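Long-range contacts in cellulase (Bacillus sp. BG-CS10, PDB 5E09), which probably hydrolyses internal beta-1,4-glucosidic bonds of cellulose, as a halophilic three-module cellulase with a family 5 catalytic domain and a family 46 carbohydrate-binding module: residues T197-D202 with I250-R255; H366-T371 with Q418-A423; E434-N439 with P450-G455; V505-I510 with L526-N531. All coordinates share one frame; numbering follows the deposited sequence.

Contact 1: residues T197-D202 with I250-R255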
loop_
_atom_site.group_PDB
_atom_site.type_symbol
_atom_site.label_atom_id
_atom_site.label_comp_id
_atom_site.label_asym_id
_atom_site.label_seq_id
_atom_site.Cartn_x
_atom_site.Cartn_y
_atom_site.Cartn_z
ATOM N N THR A 197 12.774 9.041 -0.168
ATOM C CA THR A 197 12.483 8.104 0.923
ATOM C C THR A 197 12.749 6.653 0.534
ATOM O O THR A 197 12.009 5.761 0.929
ATOM C CB THR A 197 11.019 8.215 1.424
ATOM O OG1 THR A 197 10.111 7.897 0.360
ATOM C CG2 THR A 197 10.729 9.618 1.950
ATOM N N ALA A 198 13.807 6.426 -0.243
ATOM C CA ALA A 198 14.152 5.083 -0.704
ATOM C C ALA A 198 15.177 4.429 0.223
ATOM O O ALA A 198 15.676 5.060 1.150
ATOM C CB ALA A 198 14.677 5.133 -2.127
ATOM N N THR A 199 15.509 3.169 -0.036
ATOM C CA THR A 199 16.258 2.386 0.941
ATOM C C THR A 199 17.585 1.821 0.441
ATOM O O THR A 199 18.134 0.907 1.055
ATOM C CB THR A 199 15.401 1.213 1.463
ATOM O OG1 THR A 199 15.111 0.306 0.388
ATOM C CG2 THR A 199 14.096 1.732 2.053
ATOM N N SER A 200 18.107 2.361 -0.656
ATOM C CA SER A 200 19.432 1.976 -1.132
ATOM C C SER A 200 20.486 2.269 -0.069
ATOM O O SER A 200 20.391 3.267 0.651
ATOM C CB SER A 200 19.776 2.709 -2.427
ATOM O OG SER A 200 18.801 2.454 -3.421
ATOM N N GLN A 201 21.487 1.401 0.029
ATOM C CA GLN A 201 22.519 1.559 1.050
ATOM C C GLN A 201 23.183 2.937 0.992
ATOM O O GLN A 201 23.495 3.516 2.029
ATOM C CB GLN A 201 23.577 0.460 0.916
ATOM C CG GLN A 201 24.575 0.416 2.063
ATOM C CD GLN A 201 23.903 0.363 3.424
ATOM O OE1 GLN A 201 23.184 -0.585 3.741
ATOM N NE2 GLN A 201 24.134 1.388 4.237
ATOM N N ASP A 202 23.375 3.476 -0.209
ATOM C CA ASP A 202 24.039 4.769 -0.335
ATOM C C ASP A 202 23.178 5.908 0.209
ATOM O O ASP A 202 23.675 6.803 0.908
ATOM C CB ASP A 202 24.414 5.052 -1.788
ATOM C CG ASP A 202 25.160 6.367 -1.944
ATOM O OD1 ASP A 202 26.274 6.493 -1.382
ATOM O OD2 ASP A 202 24.634 7.274 -2.626
ATOM N N ILE A 250 12.974 -8.654 3.475
ATOM C CA ILE A 250 14.050 -9.028 4.389
ATOM C C ILE A 250 15.318 -8.208 4.157
ATOM O O ILE A 250 15.864 -7.637 5.100
ATOM C CB ILE A 250 14.374 -10.531 4.274
ATOM C CG1 ILE A 250 13.262 -11.354 4.924
ATOM C CG2 ILE A 250 15.709 -10.851 4.931
ATOM C CD1 ILE A 250 13.504 -12.836 4.876
ATOM N N ASP A 251 15.774 -8.141 2.909
ATOM C CA ASP A 251 16.970 -7.375 2.566
ATOM C C ASP A 251 16.795 -5.893 2.895
ATOM O O ASP A 251 17.644 -5.283 3.586
ATOM C CB ASP A 251 17.313 -7.539 1.079
ATOM C CG ASP A 251 17.664 -8.976 0.708
ATOM O OD1 ASP A 251 17.936 -9.787 1.621
ATOM O OD2 ASP A 251 17.678 -9.295 -0.500
ATOM N N THR A 252 15.690 -5.322 2.409
ATOM C CA THR A 252 15.426 -3.902 2.614
ATOM C C THR A 252 15.548 -3.523 4.082
ATOM O O THR A 252 16.333 -2.632 4.461
ATOM C CB THR A 252 14.025 -3.498 2.117
ATOM O OG1 THR A 252 13.920 -3.752 0.709
ATOM C CG2 THR A 252 13.772 -2.023 2.387
ATOM N N PHE A 253 14.798 -4.211 4.930
ATOM C CA PHE A 253 14.762 -3.757 6.308
ATOM C C PHE A 253 15.936 -4.284 7.127
ATOM O O PHE A 253 16.232 -3.757 8.195
ATOM C CB PHE A 253 13.407 -4.098 6.912
ATOM C CG PHE A 253 12.302 -3.244 6.349
ATOM C CD1 PHE A 253 12.182 -1.919 6.734
ATOM C CD2 PHE A 253 11.444 -3.736 5.382
ATOM C CE1 PHE A 253 11.197 -1.108 6.202
ATOM C CE2 PHE A 253 10.450 -2.934 4.843
ATOM C CZ PHE A 253 10.325 -1.614 5.254
ATOM N N ASN A 254 16.647 -5.273 6.602
ATOM C CA ASN A 254 17.935 -5.631 7.182
ATOM C C ASN A 254 18.905 -4.471 7.071
ATOM O O ASN A 254 19.541 -4.098 8.055
ATOM C CB ASN A 254 18.541 -6.867 6.515
ATOM C CG ASN A 254 18.076 -8.160 7.154
ATOM O OD1 ASN A 254 17.479 -8.155 8.231
ATOM N ND2 ASN A 254 18.352 -9.277 6.491
ATOM N N ARG A 255 19.028 -3.878 5.887
ATOM C CA ARG A 255 19.988 -2.786 5.799
ATOM C C ARG A 255 19.467 -1.522 6.495
ATOM O O ARG A 255 20.265 -0.742 7.038
ATOM C CB ARG A 255 20.381 -2.499 4.347
ATOM C CG ARG A 255 19.270 -2.138 3.415
ATOM C CD ARG A 255 19.825 -1.780 2.048
ATOM N NE ARG A 255 18.745 -1.526 1.107
ATOM C CZ ARG A 255 18.168 -2.466 0.370
ATOM N NH1 ARG A 255 18.582 -3.722 0.457
ATOM N NH2 ARG A 255 17.180 -2.149 -0.457
#

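Contact 2: residues H366-T371 with Q418-A423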
loop_
_atom_site.group_PDB
_atom_site.type_symbol
_atom_site.label_atom_id
_atom_site.label_comp_id
_atom_site.label_asym_id
_atom_site.label_seq_id
_atom_site.Cartn_x
_atom_site.Cartn_y
_atom_site.Cartn_z
ATOM N N HIS A 366 3.123 -20.645 10.870
ATOM C CA HIS A 366 3.954 -19.561 11.399
ATOM C C HIS A 366 4.082 -19.631 12.924
ATOM O O HIS A 366 3.995 -18.610 13.610
ATOM C CB HIS A 366 3.388 -18.192 10.989
ATOM C CG HIS A 366 3.389 -17.952 9.508
ATOM N ND1 HIS A 366 2.417 -17.205 8.876
ATOM C CD2 HIS A 366 4.249 -18.351 8.541
ATOM C CE1 HIS A 366 2.676 -17.159 7.579
ATOM N NE2 HIS A 366 3.781 -17.845 7.351
ATOM N N GLY A 367 4.273 -20.838 13.448
ATOM C CA GLY A 367 4.450 -21.023 14.877
ATOM C C GLY A 367 3.154 -21.121 15.665
ATOM O O GLY A 367 3.177 -21.298 16.882
ATOM N N ASN A 368 2.023 -21.002 14.979
ATOM C CA ASN A 368 0.725 -21.127 15.634
ATOM C C ASN A 368 0.176 -22.535 15.500
ATOM O O ASN A 368 0.791 -23.390 14.866
ATOM C CB ASN A 368 -0.275 -20.123 15.058
ATOM C CG ASN A 368 0.106 -18.690 15.353
ATOM O OD1 ASN A 368 0.662 -18.394 16.410
ATOM N ND2 ASN A 368 -0.186 -17.788 14.414
ATOM N N GLU A 369 -0.987 -22.768 16.099
ATOM C CA GLU A 369 -1.644 -24.067 16.044
ATOM C C GLU A 369 -3.109 -23.908 15.652
ATOM O O GLU A 369 -3.788 -23.007 16.140
ATOM C CB GLU A 369 -1.543 -24.780 17.397
ATOM C CG GLU A 369 -0.126 -24.940 17.942
ATOM C CD GLU A 369 0.687 -25.982 17.194
ATOM O OE1 GLU A 369 0.125 -26.690 16.330
ATOM O OE2 GLU A 369 1.902 -26.076 17.460
ATOM N N LEU A 370 -3.588 -24.778 14.767
ATOM C CA LEU A 370 -5.003 -24.820 14.427
ATOM C C LEU A 370 -5.786 -25.345 15.623
ATOM O O LEU A 370 -5.375 -26.331 16.244
ATOM C CB LEU A 370 -5.245 -25.708 13.207
ATOM C CG LEU A 370 -6.690 -25.805 12.715
ATOM C CD1 LEU A 370 -7.112 -24.524 12.004
ATOM C CD2 LEU A 370 -6.875 -27.019 11.814
ATOM N N THR A 371 -6.900 -24.692 15.953
ATOM C CA THR A 371 -7.727 -25.138 17.073
ATOM C C THR A 371 -9.163 -25.491 16.670
ATOM O O THR A 371 -9.880 -26.129 17.439
ATOM C CB THR A 371 -7.784 -24.082 18.186
ATOM O OG1 THR A 371 -8.345 -22.870 17.671
ATOM C CG2 THR A 371 -6.393 -23.814 18.731
ATOM N N GLN A 418 -9.478 -21.262 12.789
ATOM C CA GLN A 418 -9.165 -20.625 14.057
ATOM C C GLN A 418 -7.870 -21.184 14.616
ATOM O O GLN A 418 -7.576 -22.368 14.468
ATOM C CB GLN A 418 -10.300 -20.835 15.054
ATOM C CG GLN A 418 -11.671 -20.486 14.508
ATOM C CD GLN A 418 -12.795 -20.918 15.436
ATOM O OE1 GLN A 418 -12.874 -22.081 15.844
ATOM N NE2 GLN A 418 -13.669 -19.977 15.779
ATOM N N PHE A 419 -7.100 -20.325 15.268
ATOM C CA PHE A 419 -5.769 -20.691 15.721
ATOM C C PHE A 419 -5.561 -20.262 17.165
ATOM O O PHE A 419 -6.275 -19.393 17.667
ATOM C CB PHE A 419 -4.704 -20.066 14.807
ATOM C CG PHE A 419 -4.813 -20.502 13.374
ATOM C CD1 PHE A 419 -5.602 -19.799 12.479
ATOM C CD2 PHE A 419 -4.151 -21.636 12.929
ATOM C CE1 PHE A 419 -5.716 -20.217 11.162
ATOM C CE2 PHE A 419 -4.269 -22.059 11.615
ATOM C CZ PHE A 419 -5.047 -21.349 10.733
ATOM N N ASN A 420 -4.589 -20.876 17.832
ATOM C CA ASN A 420 -4.336 -20.560 19.232
ATOM C C ASN A 420 -3.889 -19.113 19.392
ATOM O O ASN A 420 -4.088 -18.508 20.445
ATOM C CB ASN A 420 -3.301 -21.518 19.840
ATOM C CG ASN A 420 -1.993 -21.547 19.078
ATOM O OD1 ASN A 420 -1.912 -21.096 17.936
ATOM N ND2 ASN A 420 -0.957 -22.097 19.708
ATOM N N SER A 421 -3.304 -18.561 18.332
ATOM C CA SER A 421 -2.921 -17.157 18.312
ATOM C C SER A 421 -3.048 -16.588 16.902
ATOM O O SER A 421 -2.920 -17.320 15.917
ATOM C CB SER A 421 -1.493 -16.983 18.830
ATOM O OG SER A 421 -1.240 -15.632 19.176
ATOM N N GLY A 422 -3.306 -15.284 16.811
ATOM C CA GLY A 422 -3.354 -14.595 15.533
ATOM C C GLY A 422 -4.757 -14.435 14.988
ATOM O O GLY A 422 -5.732 -14.793 15.645
ATOM N N ALA A 423 -4.860 -13.893 13.779
ATOM C CA ALA A 423 -6.160 -13.701 13.148
ATOM C C ALA A 423 -6.685 -15.008 12.577
ATOM O O ALA A 423 -5.915 -15.924 12.265
ATOM C CB ALA A 423 -6.073 -12.645 12.050
#

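Contact 3: residues E434-N439 with P450-G455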
loop_
_atom_site.group_PDB
_atom_site.type_symbol
_atom_site.label_atom_id
_atom_site.label_comp_id
_atom_site.label_asym_id
_atom_site.label_seq_id
_atom_site.Cartn_x
_atom_site.Cartn_y
_atom_site.Cartn_z
ATOM N N GLU A 434 -15.673 -23.921 -15.798
ATOM C CA GLU A 434 -14.670 -23.357 -16.685
ATOM C C GLU A 434 -15.158 -22.032 -17.269
ATOM O O GLU A 434 -16.203 -21.994 -17.925
ATOM C CB GLU A 434 -14.342 -24.333 -17.804
ATOM C CG GLU A 434 -13.381 -23.791 -18.840
ATOM C CD GLU A 434 -13.474 -24.539 -20.159
ATOM O OE1 GLU A 434 -14.595 -24.675 -20.700
ATOM O OE2 GLU A 434 -12.423 -25.004 -20.651
ATOM N N PRO A 435 -14.399 -20.944 -17.032
ATOM C CA PRO A 435 -14.791 -19.615 -17.525
ATOM C C PRO A 435 -14.845 -19.554 -19.058
ATOM O O PRO A 435 -14.103 -20.258 -19.740
ATOM C CB PRO A 435 -13.702 -18.685 -16.964
ATOM C CG PRO A 435 -12.543 -19.562 -16.673
ATOM C CD PRO A 435 -13.113 -20.913 -16.310
ATOM N N THR A 436 -15.720 -18.702 -19.580
ATOM C CA THR A 436 -16.016 -18.647 -21.008
ATOM C C THR A 436 -16.042 -17.208 -21.524
ATOM O O THR A 436 -16.593 -16.316 -20.876
ATOM C CB THR A 436 -17.379 -19.331 -21.310
ATOM O OG1 THR A 436 -17.315 -20.705 -20.920
ATOM C CG2 THR A 436 -17.738 -19.250 -22.786
ATOM N N LEU A 437 -15.443 -16.987 -22.692
ATOM C CA LEU A 437 -15.472 -15.680 -23.332
ATOM C C LEU A 437 -16.239 -15.733 -24.647
ATOM O O LEU A 437 -16.435 -16.805 -25.215
ATOM C CB LEU A 437 -14.054 -15.175 -23.571
ATOM C CG LEU A 437 -13.175 -15.150 -22.327
ATOM C CD1 LEU A 437 -11.740 -14.842 -22.708
ATOM C CD2 LEU A 437 -13.711 -14.139 -21.327
ATOM N N GLU A 438 -16.661 -14.570 -25.131
ATOM C CA GLU A 438 -17.436 -14.485 -26.363
ATOM C C GLU A 438 -16.788 -13.596 -27.422
ATOM O O GLU A 438 -15.964 -12.734 -27.113
ATOM C CB GLU A 438 -18.840 -13.964 -26.059
ATOM C CG GLU A 438 -19.641 -14.870 -25.144
ATOM C CD GLU A 438 -21.034 -14.340 -24.878
ATOM O OE1 GLU A 438 -21.395 -13.300 -25.469
ATOM O OE2 GLU A 438 -21.766 -14.959 -24.078
ATOM N N ASN A 439 -17.172 -13.812 -28.677
ATOM C CA ASN A 439 -16.780 -12.917 -29.761
ATOM C C ASN A 439 -17.307 -11.512 -29.520
ATOM O O ASN A 439 -18.363 -11.329 -28.903
ATOM C CB ASN A 439 -17.296 -13.429 -31.106
ATOM C CG ASN A 439 -16.791 -14.812 -31.431
ATOM O OD1 ASN A 439 -15.729 -15.217 -30.969
ATOM N ND2 ASN A 439 -17.552 -15.550 -32.229
ATOM N N PRO A 450 -17.194 -9.855 -23.595
ATOM C CA PRO A 450 -18.232 -10.475 -22.765
ATOM C C PRO A 450 -17.689 -11.736 -22.104
ATOM O O PRO A 450 -17.067 -12.567 -22.765
ATOM C CB PRO A 450 -19.345 -10.796 -23.767
ATOM C CG PRO A 450 -19.136 -9.825 -24.887
ATOM C CD PRO A 450 -17.642 -9.646 -24.985
ATOM N N ALA A 451 -17.901 -11.861 -20.802
ATOM C CA ALA A 451 -17.258 -12.919 -20.039
ATOM C C ALA A 451 -18.235 -13.675 -19.158
ATOM O O ALA A 451 -19.057 -13.078 -18.464
ATOM C CB ALA A 451 -16.140 -12.340 -19.190
ATOM N N HIS A 452 -18.143 -14.997 -19.198
ATOM C CA HIS A 452 -18.839 -15.842 -18.246
ATOM C C HIS A 452 -17.809 -16.339 -17.249
ATOM O O HIS A 452 -17.110 -17.323 -17.501
ATOM C CB HIS A 452 -19.542 -17.006 -18.946
ATOM C CG HIS A 452 -20.578 -16.578 -19.938
ATOM N ND1 HIS A 452 -21.809 -16.081 -19.561
ATOM C CD2 HIS A 452 -20.570 -16.577 -21.291
ATOM C CE1 HIS A 452 -22.512 -15.790 -20.641
ATOM N NE2 HIS A 452 -21.783 -16.081 -21.704
ATOM N N PHE A 453 -17.697 -15.636 -16.126
ATOM C CA PHE A 453 -16.658 -15.917 -15.146
ATOM C C PHE A 453 -16.906 -17.238 -14.422
ATOM O O PHE A 453 -15.957 -17.906 -13.987
ATOM C CB PHE A 453 -16.551 -14.768 -14.136
ATOM C CG PHE A 453 -16.014 -13.488 -14.730
ATOM C CD1 PHE A 453 -14.672 -13.371 -15.060
ATOM C CD2 PHE A 453 -16.848 -12.407 -14.955
ATOM C CE1 PHE A 453 -14.174 -12.204 -15.606
ATOM C CE2 PHE A 453 -16.357 -11.232 -15.502
ATOM C CZ PHE A 453 -15.020 -11.132 -15.829
ATOM N N ASN A 454 -18.179 -17.605 -14.296
ATOM C CA ASN A 454 -18.562 -18.889 -13.718
ATOM C C ASN A 454 -17.923 -19.169 -12.356
ATOM O O ASN A 454 -17.394 -20.254 -12.125
ATOM C CB ASN A 454 -18.213 -20.015 -14.695
ATOM C CG ASN A 454 -19.034 -19.950 -15.962
ATOM O OD1 ASN A 454 -20.139 -19.408 -15.960
ATOM N ND2 ASN A 454 -18.507 -20.505 -17.053
ATOM N N GLY A 455 -17.960 -18.183 -11.466
ATOM C CA GLY A 455 -17.427 -18.349 -10.124
ATOM C C GLY A 455 -15.914 -18.256 -10.022
ATOM O O GLY A 455 -15.347 -18.412 -8.945
HETATM O O HOH W 1 -20.293 -20.618 -19.603
#

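Contact 4: residues V505-I510 with L526-N531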
loop_
_atom_site.group_PDB
_atom_site.type_symbol
_atom_site.label_atom_id
_atom_site.label_comp_id
_atom_site.label_asym_id
_atom_site.label_seq_id
_atom_site.Cartn_x
_atom_site.Cartn_y
_atom_site.Cartn_z
ATOM N N VAL A 505 0.177 -1.323 -29.186
ATOM C CA VAL A 505 0.253 -2.541 -29.981
ATOM C C VAL A 505 0.130 -2.233 -31.472
ATOM O O VAL A 505 -0.658 -1.380 -31.884
ATOM C CB VAL A 505 -0.830 -3.584 -29.574
ATOM C CG1 VAL A 505 -0.624 -4.044 -28.139
ATOM C CG2 VAL A 505 -2.217 -3.023 -29.738
ATOM N N ARG A 506 0.932 -2.930 -32.267
ATOM C CA ARG A 506 0.897 -2.819 -33.717
ATOM C C ARG A 506 -0.438 -3.351 -34.248
ATOM O O ARG A 506 -1.194 -3.993 -33.514
ATOM C CB ARG A 506 2.051 -3.612 -34.338
ATOM C CG ARG A 506 1.649 -5.058 -34.533
ATOM C CD ARG A 506 2.752 -6.054 -34.873
ATOM N NE ARG A 506 3.974 -5.920 -34.095
ATOM C CZ ARG A 506 4.823 -6.923 -33.903
ATOM N NH1 ARG A 506 4.550 -8.128 -34.390
ATOM N NH2 ARG A 506 5.923 -6.736 -33.190
ATOM N N ASP A 507 -0.721 -3.092 -35.523
ATOM C CA ASP A 507 -1.855 -3.714 -36.203
ATOM C C ASP A 507 -1.520 -5.162 -36.534
ATOM O O ASP A 507 -0.712 -5.429 -37.421
ATOM C CB ASP A 507 -2.218 -2.959 -37.484
ATOM C CG ASP A 507 -2.582 -1.510 -37.227
ATOM O OD1 ASP A 507 -3.432 -1.254 -36.345
ATOM O OD2 ASP A 507 -2.018 -0.630 -37.914
ATOM N N ASP A 508 -2.148 -6.091 -35.826
ATOM C CA ASP A 508 -1.772 -7.492 -35.906
ATOM C C ASP A 508 -2.777 -8.353 -35.163
ATOM O O ASP A 508 -3.727 -7.846 -34.564
ATOM C CB ASP A 508 -0.377 -7.698 -35.311
ATOM C CG ASP A 508 0.325 -8.931 -35.845
ATOM O OD1 ASP A 508 -0.343 -9.787 -36.462
ATOM O OD2 ASP A 508 1.554 -9.047 -35.633
ATOM N N ASP A 509 -2.562 -9.661 -35.209
ATOM C CA ASP A 509 -3.269 -10.577 -34.335
ATOM C C ASP A 509 -2.561 -10.589 -32.993
ATOM O O ASP A 509 -1.332 -10.633 -32.926
ATOM C CB ASP A 509 -3.323 -11.979 -34.936
ATOM C CG ASP A 509 -4.478 -12.150 -35.891
ATOM O OD1 ASP A 509 -5.084 -11.125 -36.266
ATOM O OD2 ASP A 509 -4.780 -13.301 -36.269
ATOM N N ILE A 510 -3.345 -10.515 -31.929
ATOM C CA ILE A 510 -2.820 -10.553 -30.576
ATOM C C ILE A 510 -3.459 -11.715 -29.828
ATOM O O ILE A 510 -4.673 -11.781 -29.693
ATOM C CB ILE A 510 -3.085 -9.234 -29.827
ATOM C CG1 ILE A 510 -2.520 -8.054 -30.619
ATOM C CG2 ILE A 510 -2.486 -9.283 -28.434
ATOM C CD1 ILE A 510 -3.208 -6.735 -30.335
ATOM N N LEU A 526 -7.348 -11.232 -30.531
ATOM C CA LEU A 526 -7.738 -9.913 -31.018
ATOM C C LEU A 526 -7.163 -9.669 -32.410
ATOM O O LEU A 526 -6.045 -10.070 -32.709
ATOM C CB LEU A 526 -7.266 -8.809 -30.067
ATOM C CG LEU A 526 -7.654 -8.892 -28.588
ATOM C CD1 LEU A 526 -7.138 -7.673 -27.834
ATOM C CD2 LEU A 526 -9.158 -9.028 -28.426
ATOM N N SER A 527 -7.943 -9.027 -33.264
ATOM C CA SER A 527 -7.428 -8.479 -34.506
ATOM C C SER A 527 -7.603 -6.975 -34.431
ATOM O O SER A 527 -8.728 -6.476 -34.391
ATOM C CB SER A 527 -8.151 -9.064 -35.721
ATOM O OG SER A 527 -7.863 -10.443 -35.864
ATOM N N LYS A 528 -6.488 -6.261 -34.367
ATOM C CA LYS A 528 -6.509 -4.806 -34.302
ATOM C C LYS A 528 -6.116 -4.179 -35.633
ATOM O O LYS A 528 -5.082 -4.514 -36.214
ATOM C CB LYS A 528 -5.575 -4.281 -33.208
ATOM C CG LYS A 528 -5.335 -2.778 -33.334
ATOM C CD LYS A 528 -4.579 -2.199 -32.162
ATOM C CE LYS A 528 -4.259 -0.721 -32.372
ATOM N NZ LYS A 528 -3.210 -0.498 -33.409
ATOM N N ASN A 529 -6.954 -3.264 -36.101
ATOM C CA ASN A 529 -6.653 -2.462 -37.274
ATOM C C ASN A 529 -7.158 -1.039 -37.068
ATOM O O ASN A 529 -8.367 -0.808 -36.916
ATOM C CB ASN A 529 -7.264 -3.086 -38.521
ATOM C CG ASN A 529 -6.631 -2.574 -39.787
ATOM O OD1 ASN A 529 -7.229 -1.795 -40.514
ATOM N ND2 ASN A 529 -5.395 -2.982 -40.037
ATOM N N GLY A 530 -6.221 -0.095 -37.038
ATOM C CA GLY A 530 -6.530 1.287 -36.729
ATOM C C GLY A 530 -7.181 1.393 -35.368
ATOM O O GLY A 530 -6.644 0.915 -34.373
ATOM N N ASN A 531 -8.359 1.999 -35.328
ATOM C CA ASN A 531 -9.092 2.148 -34.085
ATOM C C ASN A 531 -10.113 1.047 -33.863
ATOM O O ASN A 531 -10.960 1.160 -32.978
ATOM C CB ASN A 531 -9.796 3.504 -34.047
ATOM C CG ASN A 531 -8.859 4.632 -33.675
ATOM O OD1 ASN A 531 -8.538 4.824 -32.502
ATOM N ND2 ASN A 531 -8.412 5.387 -34.673
#

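Contact 1: residues T197-D202 with I250-R255
Arg255 reaches across from its helix to the carbonyl oxygen of Thr199, where NE donates a nearly straight hydrogen bond in the plane of the guanidinium group. The refined Arg255 NE to Thr199 O separation of 2.5 Å is short for such a pair, so its exact length is doubtful. A weak second bond joins Arg255 NH2 to Thr199 OG1 at 3.3 Å, so that the backbone and side chain of one threonine are both addressed. Arg255 CG lies between its backbone N and carbonyl carbon (chi1 59°), and from there the chain runs extended, which carries NE to the threonine carbonyl. One face of the guanidinium rests against Thr252 CA, one helical turn back, while Thr252 CG2 packs 3.7 Å from Thr199 CB. Gln201 slides past the arginine in the opposite direction, its OE1 3.4 Å from Arg255 CB, and its amide NE2 is held by Asn205 and Thr259. Shortening the arginine to an alanine here would probably leave the Thr199 carbonyl without its charged donor and open a gap beside Thr252. Farther out, Thr252 OG1 bonds back to Asp248 O and CG2 lies over the face of Phe253, whose ring meets Tyr225 edge-to-face. The contact thus joins the loop after strand 190-193 and the first turn of helix 201-214 to helix 243-261, on the outer helical layer of the (beta/alpha)8 TIM barrel of family 5.

Contact 2: residues H366-T371 with Q418-A423
Gln418 O is gripped twice by Thr371: the backbone N gives a virtually straight bond (177°) at 2.8 Å, and OG1 adds a weak one at 3.3 Å. The hydroxyl gets there by standing between the threonine's own backbone N and carbonyl carbon (chi1 60°), which also turns CG2 toward Asn420 N. Beyond this, Asn420 and Glu369 pair doubly. Asn420 N donates to Glu369 O along the line of that carbonyl, whereas Glu369 N reaches Asn420 OD1 at 2.7 Å from above the amide's carbonyl plane. The side-chain amide therefore takes the place of a backbone acceptor just where strand 410-419 ends. The other end of the amide, ND2, lies against Glu369 CG at 3.4 Å. Between these polar pairs, Leu370 and Phe419 form an antiparallel non-hydrogen-bonded pair, with CA atoms 4.4 Å apart. Leu370 CD1 comes over one face of the phenylalanine ring in a CH-pi contact, 4.2 Å from the centroid, and Ala341 and Leu365 also touch the phenylalanine side chain. Asn368 ND2 sits close to Ser421 O but at a poor angle, and bonds instead to Arg339 O. Strands 370-375 and 410-419 are neighbours in the mixed sheet of the X2 domain. The chemistry implies that the Asn420 side chain extends the backbone ladder and Thr371 OG1 weakly reinforces it, while Leu370 and Phe419 supply the apolar packing.

Contact 3: residues E434-N439 with P450-G455
Thr436 and His452 face each other as an antiparallel hydrogen-bonded pair in the beta hairpin of strands 436-443 and 447-452, part of the large antiparallel sheet of the C-terminal carbohydrate-binding domain. In the backbone ladder, Thr436 N donates to His452 O at 2.9 Å and His452 N returns a nearly straight bond to Thr436 O; Glu438 N to Pro450 O continues it. Apolar packing lies on the face of Leu437 and Ala451, where Leu437 CD2 touches Ala451 CB at 3.7 Å. Val522 and Tyr524 of strand 521-529 and Phe514 of strand 509-516, strands not adjacent in the sheet, also touch that leucine, and Ala451 CB sits above the Phe453 ring, offset toward its rim. A His-carboxylate hydrogen bond lies on the Thr436 and His452 face: His452 NE2 donates to Glu438 OE2 at 2.6 Å, on its anti side but tilted from the carboxylate plane, with ring and carboxylate planes 50° apart. The glutamate chain is extended beyond CG, which carries the carboxylate past Pro450 CB to the imidazole; its negative charge would probably favour a protonated histidine. Amide bonding closes the open end of the hairpin. Asn454 ND2 gives one bond to Glu434 O at 2.9 Å, from above the carbonyl plane, and another to a water 3.1 Å away, which weakly links to Thr436 OG1.

Contact 4: residues V505-I510 with L526-N531
Asp509 and Ser527 form an antiparallel non-hydrogen-bonded pair, flanked by the mutual backbone bonds of Ile510 and Leu526 and by Lys528 N donating to Asp508 O at 3.2 Å. On the Asp509 and Ser527 face, the serine OG donates to Asp509 OD1 at 2.9 Å, from above the carboxylate plane. Ile510 and Leu526 pack CB to CB on the other face, where Tyr465 touches the isoleucine and Phe502 the leucine. These residues lie at the open end of the beta hairpin of strands 509-516 and 521-529, in the antiparallel sheet of the family 46 module. Lys528 carries much of the remaining contact. Its chain leaves with CG anti to the backbone N (chi1 167°), runs straight past Val505, with CD 3.5 Å from Val505 CG2, and bends only at its last torsion. That bend brings NZ into a hydrogen bond with Val505 O at 3.1 Å and into a salt bridge with Asp507 OD1 at 3.0 Å. A methionine in its place would probably leave the Asp507 carboxylate without its positive mate and Val505 O without this donor. Asp507 OD1 also accepts from Gly530 N at 3.1 Å; the two donors approach from opposite faces of the carboxylate.

The contacts follow one another along the chain without overlap and sample all three modules. Contact 1 ties outer elements of the catalytic TIM barrel, contact 2 joins two strands of the X2 domain, and contacts 3 and 4 share one antiparallel sheet of the C-terminal carbohydrate-binding domain. Contacts 3 and 4 are the closest by centre, 22 Å apart, with nearest atoms about 8 Å apart; each ties the open end of a different hairpin. Contacts 1 and 2 have centres 31 Å apart, and contacts 2 and 4, at 52 Å, are the most distant. Each contact lies within a single module, so none of the four bridges two modules; the enzyme joins a catalytic barrel to the two other domains in series.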